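Local coordinates for protein pectinesterase (Aspergillus niger, PDB 5C1E) that catalyses hydrolysis of the methyl esters of pectin's galacturonosyl units, releasing methanol and leaving galacturonate, in the breakdown of plant cell-wall pectin, at residues 9-14 and 23-28; 80-83 and 87-90; 181-186 and 244-249; 231-236 and 278-283. All coordinates share one frame; numbering follows the deposited sequence.

The four contacts are spaced along a parallel beta-helix and come in series along the chain, except that contacts 3 and 4 have alternating segments. Contact 1 joins helix 22-29 to strand 11-13, an outermost strand of the ten-stranded parallel sheet, and contact 4 reaches that same sheet through strand 228-232, with the two centres about 38 Å apart. Contact 2 is a surface turn about 26 Å from contact 1 and 21 Å from contact 3, between centres. Contacts 3 and 4 meet directly, Tyr-231 packing on Ile-184, Thr-185 and Trp-245. One contact thus serves the N-terminal end of the coil stack, while contacts 3 and 4 attach later loops to its other half.

Contact 1: residues 9-14 and 23-28; sequences GCLTVG and GDALDA
An apolar strand-helix contact, formed by Leu-11 and Val-13 on one side and Ala-25 and Ala-28 on the other, lies at the N-terminal end of the parallel beta-helix. It joins the first two elements of a beta-alpha-beta unit made of strand 11-13, helix 22-29 and strand 36-40. The strand and helix segments run nearly antiparallel, at 162°, and their axes approach to 8.6 Å, a short distance that the small alanine methyls allow. Both strand residues direct their side chains at the helix, while Thr-12 between them faces the other way. Leu-11 does its touching with CD2 alone, which rests 3.5 Å from the carbonyl O of Ala-25 and 4.0 Å from CB of Ala-28, thus bridging successive helical turns. In Val-13 the branch CG1 stands opposite the backbone N (chi1 174°), which leaves CG2 to meet CB of Ala-25 at 3.5 Å, tighter than usual van der Waals contact. Val-13 and Ala-25 also both touch Ile-38 of strand 36-40, and Leu-26 carries the packing on to Leu-49, Ile-51 and Leu-57, so the helix closes over the end of the coil. Nearby, the Cys-10 to Cys-37 disulfide ties segment 9-14 covalently to strand 36-40. No hydrogen bond crosses between strand and helix; their mutual hold is one of shape and exclusion of water, tightest at Val-13 and Ala-25.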
loop_
_atom_site.group_PDB
_atom_site.type_symbol
_atom_site.label_atom_id
_atom_site.label_comp_id
_atom_site.label_asym_id
_atom_site.label_seq_id
_atom_site.Cartn_x
_atom_site.Cartn_y
_atom_site.Cartn_z
ATOM N N GLY A 9 -1.030 -5.585 -26.686
ATOM C CA GLY A 9 -2.140 -4.645 -26.702
ATOM C C GLY A 9 -1.970 -3.385 -25.883
ATOM O O GLY A 9 -2.840 -2.521 -25.934
ATOM N N CYS A 10 -0.870 -3.245 -25.138
ATOM C CA CYS A 10 -0.750 -2.104 -24.228
ATOM C C CYS A 10 -0.343 -0.835 -24.952
ATOM O O CYS A 10 0.393 -0.887 -25.923
ATOM C CB CYS A 10 0.233 -2.372 -23.077
ATOM S SG CYS A 10 -0.201 -3.786 -22.043
ATOM N N LEU A 11 -0.827 0.296 -24.452
ATOM C CA LEU A 11 -0.357 1.617 -24.867
ATOM C C LEU A 11 1.054 1.808 -24.291
ATOM O O LEU A 11 1.364 1.260 -23.232
ATOM C CB LEU A 11 -1.272 2.713 -24.326
ATOM C CG LEU A 11 -2.674 2.918 -24.917
ATOM C CD1 LEU A 11 -3.534 1.681 -24.805
ATOM C CD2 LEU A 11 -3.358 4.089 -24.232
ATOM N N THR A 12 1.896 2.585 -24.967
ATOM C CA THR A 12 3.278 2.761 -24.503
ATOM C C THR A 12 3.561 4.193 -24.090
ATOM O O THR A 12 3.246 5.117 -24.826
ATOM C CB THR A 12 4.302 2.404 -25.565
ATOM O OG1 THR A 12 4.048 3.177 -26.747
ATOM C CG2 THR A 12 4.248 0.909 -25.892
ATOM N N VAL A 13 4.204 4.345 -22.938
ATOM C CA VAL A 13 4.642 5.631 -22.428
ATOM C C VAL A 13 6.153 5.592 -22.300
ATOM O O VAL A 13 6.698 4.606 -21.819
ATOM C CB VAL A 13 4.073 5.916 -21.030
ATOM C CG1 VAL A 13 4.660 7.202 -20.468
ATOM C CG2 VAL A 13 2.542 6.005 -21.073
ATOM N N GLY A 14 6.819 6.662 -22.722
ATOM C CA GLY A 14 8.250 6.813 -22.497
ATOM C C GLY A 14 8.865 7.723 -23.519
ATOM O O GLY A 14 8.193 8.180 -24.444
ATOM N N GLY A 23 -0.103 10.489 -17.882
ATOM C CA GLY A 23 -1.369 11.197 -18.009
ATOM C C GLY A 23 -1.927 11.213 -19.424
ATOM O O GLY A 23 -3.125 11.074 -19.622
ATOM N N ASP A 24 -1.060 11.394 -20.413
ATOM C CA ASP A 24 -1.505 11.381 -21.805
ATOM C C ASP A 24 -2.034 10.008 -22.193
ATOM O O ASP A 24 -3.023 9.922 -22.913
ATOM C CB ASP A 24 -0.382 11.806 -22.746
ATOM C CG ASP A 24 -0.061 13.282 -22.643
ATOM O OD1 ASP A 24 -0.828 14.039 -22.041
ATOM O OD2 ASP A 24 0.980 13.675 -23.176
ATOM N N ALA A 25 -1.391 8.929 -21.720
ATOM C CA ALA A 25 -1.873 7.570 -22.029
ATOM C C ALA A 25 -3.215 7.265 -21.349
ATOM O O ALA A 25 -4.113 6.680 -21.960
ATOM C CB ALA A 25 -0.849 6.513 -21.646
ATOM N N LEU A 26 -3.335 7.645 -20.078
ATOM C CA LEU A 26 -4.604 7.535 -19.356
ATOM C C LEU A 26 -5.725 8.289 -20.100
ATOM O O LEU A 26 -6.815 7.750 -20.288
ATOM C CB LEU A 26 -4.466 8.078 -17.924
ATOM C CG LEU A 26 -3.576 7.268 -16.974
ATOM C CD1 LEU A 26 -3.369 8.012 -15.660
ATOM C CD2 LEU A 26 -4.179 5.893 -16.723
ATOM N N ASP A 27 -5.442 9.525 -20.521
ATOM C CA ASP A 27 -6.392 10.317 -21.334
ATOM C C ASP A 27 -6.775 9.574 -22.610
ATOM O O ASP A 27 -7.949 9.565 -23.003
ATOM C CB ASP A 27 -5.818 11.705 -21.706
ATOM C CG ASP A 27 -5.710 12.664 -20.506
ATOM O OD1 ASP A 27 -6.286 12.396 -19.443
ATOM O OD2 ASP A 27 -5.034 13.703 -20.632
ATOM N N ALA A 28 -5.794 8.964 -23.263
ATOM C CA ALA A 28 -6.033 8.221 -24.496
ATOM C C ALA A 28 -6.990 7.034 -24.345
ATOM O O ALA A 28 -7.545 6.579 -25.328
ATOM C CB ALA A 28 -4.721 7.746 -25.102
#

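Contact 2: residues 80-83 and 87-90; sequences ISSP and SLDK
Ile-80 begins the first segment by turning its CG2 methyl toward the carbonyl O of Lys-90, 4.3 Å away, a loose van der Waals approach of a methyl to a carbonyl oxygen. The turn lies on the beta-helix between strands 74-78 and 94-96, and the branched chain of Ile-80 also packs on Ala-85 of helix 82-85. Ser-81 comes next, at the N-cap position of that short helix; its CB points away from the other segment, and OG caps a backbone N just past Pro-83, a role that suits a small polar residue. Ser-82 then carries the centre of the contact. Its CB lies 3.5 Å from the carbonyl O of Ser-87 and 4.0 Å from CD2 of Leu-88. Although the CB of Leu-88 points away from Ser-82, the end of the chain bends back to it and continues onto Gln-117 and Tyr-143; this side chain is about 9 Å from that of Asp-161, the predicted active-site residue. Across from Ser-82, Ser-87 OG accepts the backbone N-H of Lys-90 at 3.0 Å and 158°, an ST motif. Ser-82 O and Ser-87 N come to 3.4 Å, but too poorly angled for a hydrogen bond. None therefore joins the segments: the N-cap and the ST motif order the chain locally, and side-chain contact fills the space between arms already held close by a three-residue link.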
loop_
_atom_site.group_PDB
_atom_site.type_symbol
_atom_site.label_atom_id
_atom_site.label_comp_id
_atom_site.label_asym_id
_atom_site.label_seq_id
_atom_site.Cartn_x
_atom_site.Cartn_y
_atom_site.Cartn_z
ATOM N N ILE A 80 3.087 17.548 -2.534
ATOM C CA ILE A 80 2.170 18.460 -1.885
ATOM C C ILE A 80 1.612 17.807 -0.626
ATOM O O ILE A 80 1.455 16.588 -0.583
ATOM C CB ILE A 80 1.019 18.896 -2.832
ATOM C CG1 ILE A 80 0.228 20.062 -2.242
ATOM C CG2 ILE A 80 0.109 17.738 -3.187
ATOM C CD1 ILE A 80 -0.713 20.698 -3.248
ATOM N N SER A 81 1.304 18.628 0.384
ATOM C CA SER A 81 0.704 18.134 1.635
ATOM C C SER A 81 -0.822 18.250 1.590
ATOM O O SER A 81 -1.374 18.981 0.758
ATOM C CB SER A 81 1.266 18.931 2.808
ATOM O OG SER A 81 0.811 20.273 2.747
ATOM N N SER A 82 -1.514 17.546 2.483
ATOM C CA SER A 82 -2.976 17.607 2.480
ATOM C C SER A 82 -3.523 18.999 2.854
ATOM O O SER A 82 -4.520 19.425 2.271
ATOM C CB SER A 82 -3.608 16.509 3.347
ATOM O OG SER A 82 -3.207 16.593 4.689
ATOM N N PRO A 83 -2.877 19.720 3.797
ATOM C CA PRO A 83 -3.362 21.072 4.061
ATOM C C PRO A 83 -3.280 21.999 2.840
ATOM O O PRO A 83 -4.214 22.771 2.575
ATOM C CB PRO A 83 -2.429 21.564 5.178
ATOM C CG PRO A 83 -1.984 20.317 5.870
ATOM C CD PRO A 83 -1.816 19.339 4.745
ATOM N N SER A 87 -7.293 18.276 0.772
ATOM C CA SER A 87 -7.740 17.019 1.379
ATOM C C SER A 87 -6.648 15.970 1.262
ATOM O O SER A 87 -5.685 16.158 0.516
ATOM C CB SER A 87 -8.992 16.490 0.686
ATOM O OG SER A 87 -8.682 15.987 -0.607
ATOM N N LEU A 88 -6.797 14.869 1.996
ATOM C CA LEU A 88 -5.891 13.725 1.827
ATOM C C LEU A 88 -5.847 13.222 0.388
ATOM O O LEU A 88 -4.771 13.050 -0.166
ATOM C CB LEU A 88 -6.299 12.566 2.736
ATOM C CG LEU A 88 -6.082 12.841 4.226
ATOM C CD1 LEU A 88 -6.839 11.787 5.030
ATOM C CD2 LEU A 88 -4.595 12.859 4.558
ATOM N N ASP A 89 -7.021 12.992 -0.204
ATOM C CA ASP A 89 -7.117 12.496 -1.582
ATOM C C ASP A 89 -6.465 13.421 -2.592
ATOM O O ASP A 89 -5.808 12.956 -3.519
ATOM C CB ASP A 89 -8.576 12.274 -1.993
ATOM C CG ASP A 89 -9.150 11.010 -1.414
ATOM O OD1 ASP A 89 -8.418 10.318 -0.681
ATOM O OD2 ASP A 89 -10.338 10.722 -1.663
ATOM N N LYS A 90 -6.639 14.726 -2.404
ATOM C CA LYS A 90 -6.057 15.723 -3.314
ATOM C C LYS A 90 -4.551 15.848 -3.183
ATOM O O LYS A 90 -3.927 16.395 -4.083
ATOM C CB LYS A 90 -6.699 17.106 -3.130
ATOM C CG LYS A 90 -8.116 17.189 -3.655
ATOM C CD LYS A 90 -8.753 18.549 -3.406
ATOM C CE LYS A 90 -10.190 18.530 -3.898
ATOM N NZ LYS A 90 -10.901 19.817 -3.644
#

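Contact 3: residues 181-186 and 244-249; sequences AGAITA and GWTTMA
Thr-185 places its OG1 at the edge of the Trp-245 indole, near the ring plane and 4.0 Å from CZ3. The contact belongs to the right-handed parallel beta-helix of the pectinesterase family, where strand 182-187 turns a corner at Ile-184 and the long loop before strand 255-259 folds back over it. Thr-185 OG1 sits between its backbone N and carbonyl carbon (chi1 65°), and its hydrogen-bonding partner is the carbonyl O of Leu-219 on the next coil; the tryptophan edge only packs beside it. The side chain also touches Val-229, Tyr-198 and Ile-200, and CG2 packs on Tyr-231, so threonine serves both a polar and an apolar need in a buried place. Trp-245 is equally divided: its broad ring stacks on Tyr-256 and covers Val-229 and Leu-219, while NE1 reaches Glu-274 OE2, which satisfies the one polar atom of a buried indole. One residue further on, Thr-246 extends its methyl to strand 182-183, before the corner at Ile-184. There Ala-183 is small enough to fit beneath the loop, and its side chain lies about 4 Å from that of Asp-161, the predicted active-site aspartate. The strand backbone at Ala-183 is also hydrogen-bonded to Asp-161, so the residues under this loop adjoin the probable catalytic centre. Met-248 leans toward the strand as well but packs on Arg-221. The second meeting point of the two segments is a plain methyl pair, Ala-183 CB and Thr-246 CG2, 4.4 Å apart.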
loop_
_atom_site.group_PDB
_atom_site.type_symbol
_atom_site.label_atom_id
_atom_site.label_comp_id
_atom_site.label_asym_id
_atom_site.label_seq_id
_atom_site.Cartn_x
_atom_site.Cartn_y
_atom_site.Cartn_z
ATOM N N ALA A 181 9.913 7.575 13.593
ATOM C CA ALA A 181 9.127 7.034 14.689
ATOM C C ALA A 181 7.621 7.272 14.461
ATOM O O ALA A 181 7.197 8.353 13.989
ATOM C CB ALA A 181 9.566 7.677 15.996
ATOM N N GLY A 182 6.809 6.277 14.814
ATOM C CA GLY A 182 5.367 6.372 14.628
ATOM C C GLY A 182 4.698 5.012 14.565
ATOM O O GLY A 182 5.316 3.979 14.867
ATOM N N ALA A 183 3.412 5.019 14.224
ATOM C CA ALA A 183 2.643 3.785 14.093
ATOM C C ALA A 183 2.511 3.437 12.628
ATOM O O ALA A 183 2.258 4.306 11.807
ATOM C CB ALA A 183 1.279 3.939 14.733
ATOM N N ILE A 184 2.680 2.157 12.293
ATOM C CA ILE A 184 2.647 1.745 10.906
ATOM C C ILE A 184 1.220 1.825 10.359
ATOM O O ILE A 184 0.988 2.441 9.337
ATOM C CB ILE A 184 3.183 0.317 10.726
ATOM C CG1 ILE A 184 4.660 0.249 11.094
ATOM C CG2 ILE A 184 2.999 -0.131 9.292
ATOM C CD1 ILE A 184 5.199 -1.147 11.282
ATOM N N THR A 185 0.276 1.186 11.041
ATOM C CA THR A 185 -1.122 1.167 10.565
ATOM C C THR A 185 -2.015 2.136 11.334
ATOM O O THR A 185 -1.852 2.337 12.533
ATOM C CB THR A 185 -1.763 -0.242 10.618
ATOM O OG1 THR A 185 -1.897 -0.724 11.975
ATOM C CG2 THR A 185 -0.971 -1.216 9.781
ATOM N N ALA A 186 -2.993 2.696 10.634
ATOM C CA ALA A 186 -4.024 3.492 11.257
ATOM C C ALA A 186 -5.375 3.212 10.591
ATOM O O ALA A 186 -5.845 3.966 9.734
ATOM C CB ALA A 186 -3.655 4.974 11.189
ATOM N N GLY A 244 3.791 -2.809 21.428
ATOM C CA GLY A 244 3.280 -3.233 20.129
ATOM C C GLY A 244 2.361 -2.214 19.476
ATOM O O GLY A 244 2.566 -1.820 18.322
ATOM N N TRP A 245 1.328 -1.813 20.200
ATOM C CA TRP A 245 0.322 -0.911 19.675
ATOM C C TRP A 245 0.207 0.335 20.548
ATOM O O TRP A 245 0.555 0.301 21.737
ATOM C CB TRP A 245 -1.013 -1.626 19.597
ATOM C CG TRP A 245 -0.954 -2.965 18.917
ATOM C CD1 TRP A 245 -0.640 -4.163 19.490
ATOM C CD2 TRP A 245 -1.212 -3.243 17.533
ATOM N NE1 TRP A 245 -0.687 -5.168 18.548
ATOM C CE2 TRP A 245 -1.022 -4.626 17.339
ATOM C CE3 TRP A 245 -1.576 -2.460 16.443
ATOM C CZ2 TRP A 245 -1.230 -5.241 16.113
ATOM C CZ3 TRP A 245 -1.754 -3.057 15.224
ATOM C CH2 TRP A 245 -1.594 -4.437 15.062
ATOM N N THR A 246 -0.268 1.436 19.968
ATOM C CA THR A 246 -0.453 2.670 20.733
ATOM C C THR A 246 -1.857 3.256 20.486
ATOM O O THR A 246 -2.691 2.663 19.787
ATOM C CB THR A 246 0.691 3.683 20.473
ATOM O OG1 THR A 246 0.649 4.745 21.437
ATOM C CG2 THR A 246 0.630 4.261 19.065
ATOM N N THR A 247 -2.108 4.420 21.070
ATOM C CA THR A 247 -3.453 4.993 21.105
ATOM C C THR A 247 -3.650 6.113 20.094
ATOM O O THR A 247 -2.674 6.724 19.600
ATOM C CB THR A 247 -3.706 5.586 22.481
ATOM O OG1 THR A 247 -2.707 6.591 22.703
ATOM C CG2 THR A 247 -3.619 4.503 23.556
ATOM N N MET A 248 -4.915 6.372 19.771
ATOM C CA MET A 248 -5.289 7.489 18.909
ATOM C C MET A 248 -6.754 7.864 19.186
ATOM O O MET A 248 -6.989 8.768 19.964
ATOM C CB MET A 248 -5.038 7.195 17.421
ATOM C CG MET A 248 -5.179 8.426 16.528
ATOM S SD MET A 248 -4.820 8.071 14.787
ATOM C CE MET A 248 -4.744 9.720 14.101
ATOM N N ALA A 249 -7.741 7.175 18.594
ATOM C CA ALA A 249 -9.139 7.565 18.811
ATOM C C ALA A 249 -9.538 7.328 20.260
ATOM O O ALA A 249 -9.285 6.262 20.792
ATOM C CB ALA A 249 -10.062 6.796 17.887
#

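Contact 4: residues 231-236 and 278-283; sequences YQNSVL and SAAVDK. With SO4 (sulfate ion), chain C.
Gln-232 and Ala-280 bring the two backbones to 6.3 Å between their CA atoms, where the end of strand 228-232 meets an irregular chain leading to helix 283-287. The strand belongs to the largest sheet of the parallel beta-helix, and the positive phi of Asn-233 (52°) turns the chain out of it and on to strand 235-236, on another face. Gln-232 reaches over with an extended chain beyond CG and grips one residue at both backbone atoms. Val-281 N donates to its OE1 at 2.8 Å, in the carbonyl plane and on a lone pair, with an N-H...O angle of 150°. The other half of the amide, NE2, donates to Val-281 O at 2.9 Å and 169°. Together the two bonds fix the rotation of the amide, which pairs with the N-H and C=O of one residue much as a backbone peptide would. Asp-201 OD1 takes a further bond from NE2 and one from Asn-233 ND2, and Asn-233 OD1 is held by Asn-260. The Ala-280 methyl lies 3.4 Å from Gln-232 OE1, small enough to let the chains approach. Lys-283, which makes cation-pi contacts with Trp-170 and Trp-291, also binds a sulfate, probably from the crystallisation liquor and held too by Tyr-150 OH and Trp-170 NE1: its NZ hydrogen-bonds sulfate O4 at 2.7 Å.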
loop_
_atom_site.group_PDB
_atom_site.type_symbol
_atom_site.label_atom_id
_atom_site.label_comp_id
_atom_site.label_asym_id
_atom_site.label_seq_id
_atom_site.Cartn_x
_atom_site.Cartn_y
_atom_site.Cartn_z
ATOM N N TYR A 231 -0.942 -8.935 12.245
ATOM C CA TYR A 231 0.371 -9.222 11.690
ATOM C C TYR A 231 0.631 -10.704 11.937
ATOM O O TYR A 231 0.637 -11.154 13.087
ATOM C CB TYR A 231 1.469 -8.411 12.379
ATOM C CG TYR A 231 1.563 -6.931 12.021
ATOM C CD1 TYR A 231 0.651 -6.015 12.539
ATOM C CD2 TYR A 231 2.623 -6.436 11.275
ATOM C CE1 TYR A 231 0.753 -4.653 12.253
ATOM C CE2 TYR A 231 2.740 -5.078 10.987
ATOM C CZ TYR A 231 1.793 -4.189 11.466
ATOM O OH TYR A 231 1.894 -2.827 11.205
ATOM N N GLN A 232 0.804 -11.460 10.860
ATOM C CA GLN A 232 0.932 -12.913 10.952
ATOM C C GLN A 232 2.065 -13.442 10.081
ATOM O O GLN A 232 2.332 -12.918 8.983
ATOM C CB GLN A 232 -0.395 -13.590 10.568
ATOM C CG GLN A 232 -0.941 -13.190 9.220
ATOM C CD GLN A 232 -2.298 -13.813 8.916
ATOM O OE1 GLN A 232 -3.133 -13.949 9.793
ATOM N NE2 GLN A 232 -2.534 -14.133 7.667
ATOM N N ASN A 233 2.726 -14.495 10.559
ATOM C CA ASN A 233 3.774 -15.147 9.784
ATOM C C ASN A 233 4.841 -14.175 9.265
ATOM O O ASN A 233 5.407 -14.393 8.189
ATOM C CB ASN A 233 3.160 -15.897 8.597
ATOM C CG ASN A 233 2.076 -16.869 9.007
ATOM O OD1 ASN A 233 2.264 -17.661 9.920
ATOM N ND2 ASN A 233 0.936 -16.828 8.309
ATOM N N SER A 234 5.112 -13.113 10.030
ATOM C CA SER A 234 5.965 -12.033 9.577
ATOM C C SER A 234 7.188 -11.850 10.446
ATOM O O SER A 234 7.234 -12.314 11.597
ATOM C CB SER A 234 5.189 -10.710 9.558
ATOM O OG SER A 234 4.160 -10.733 8.605
ATOM N N VAL A 235 8.180 -11.173 9.878
ATOM C CA VAL A 235 9.393 -10.802 10.582
ATOM C C VAL A 235 9.305 -9.358 11.069
ATOM O O VAL A 235 9.114 -8.431 10.272
ATOM C CB VAL A 235 10.649 -10.982 9.713
ATOM C CG1 VAL A 235 11.901 -10.732 10.551
ATOM C CG2 VAL A 235 10.700 -12.392 9.138
ATOM N N LEU A 236 9.450 -9.182 12.376
ATOM C CA LEU A 236 9.386 -7.871 13.020
ATOM C C LEU A 236 10.743 -7.558 13.619
ATOM O O LEU A 236 11.205 -8.280 14.527
ATOM C CB LEU A 236 8.346 -7.884 14.123
ATOM C CG LEU A 236 6.909 -8.246 13.719
ATOM C CD1 LEU A 236 6.085 -8.280 14.991
ATOM C CD2 LEU A 236 6.352 -7.246 12.720
ATOM N N SER A 278 -6.153 -17.915 17.460
ATOM C CA SER A 278 -5.537 -19.243 17.494
ATOM C C SER A 278 -5.022 -19.698 16.132
ATOM O O SER A 278 -4.430 -20.770 16.021
ATOM C CB SER A 278 -6.555 -20.262 18.022
ATOM O OG SER A 278 -7.667 -20.330 17.143
ATOM N N ALA A 279 -5.260 -18.896 15.101
ATOM C CA ALA A 279 -4.899 -19.261 13.750
ATOM C C ALA A 279 -4.744 -18.002 12.927
ATOM O O ALA A 279 -5.361 -16.985 13.230
ATOM C CB ALA A 279 -5.982 -20.132 13.139
ATOM N N ALA A 280 -3.921 -18.085 11.887
ATOM C CA ALA A 280 -3.810 -17.015 10.905
ATOM C C ALA A 280 -5.126 -16.830 10.157
ATOM O O ALA A 280 -5.889 -17.776 10.003
ATOM C CB ALA A 280 -2.686 -17.323 9.921
ATOM N N VAL A 281 -5.390 -15.610 9.689
ATOM C CA VAL A 281 -6.551 -15.375 8.823
ATOM C C VAL A 281 -6.187 -15.641 7.371
ATOM O O VAL A 281 -5.020 -15.571 7.004
ATOM C CB VAL A 281 -7.159 -13.959 8.980
ATOM C CG1 VAL A 281 -7.420 -13.670 10.442
ATOM C CG2 VAL A 281 -6.272 -12.887 8.367
ATOM N N ASP A 282 -7.184 -15.950 6.546
ATOM C CA ASP A 282 -6.923 -16.207 5.129
ATOM C C ASP A 282 -7.524 -15.123 4.248
ATOM O O ASP A 282 -8.236 -14.247 4.722
ATOM C CB ASP A 282 -7.383 -17.628 4.708
ATOM C CG ASP A 282 -8.895 -17.854 4.830
ATOM O OD1 ASP A 282 -9.697 -16.905 4.991
ATOM O OD2 ASP A 282 -9.283 -19.040 4.735
ATOM N N LYS A 283 -7.231 -15.186 2.956
ATOM C CA LYS A 283 -7.682 -14.154 2.044
ATOM C C LYS A 283 -9.182 -14.171 1.819
ATOM O O LYS A 283 -9.753 -13.165 1.421
ATOM C CB LYS A 283 -6.942 -14.241 0.708
ATOM C CG LYS A 283 -5.488 -13.828 0.837
ATOM C CD LYS A 283 -4.767 -13.689 -0.501
ATOM C CE LYS A 283 -4.581 -15.010 -1.201
ATOM N NZ LYS A 283 -3.688 -15.911 -0.423
HETATM S S SO4 C . -0.337 -14.519 -0.632
HETATM O O1 SO4 C . 0.773 -15.457 -0.975
HETATM O O2 SO4 C . 0.255 -13.256 -0.114
HETATM O O3 SO4 C . -1.207 -14.230 -1.804
HETATM O O4 SO4 C . -1.191 -15.163 0.395
#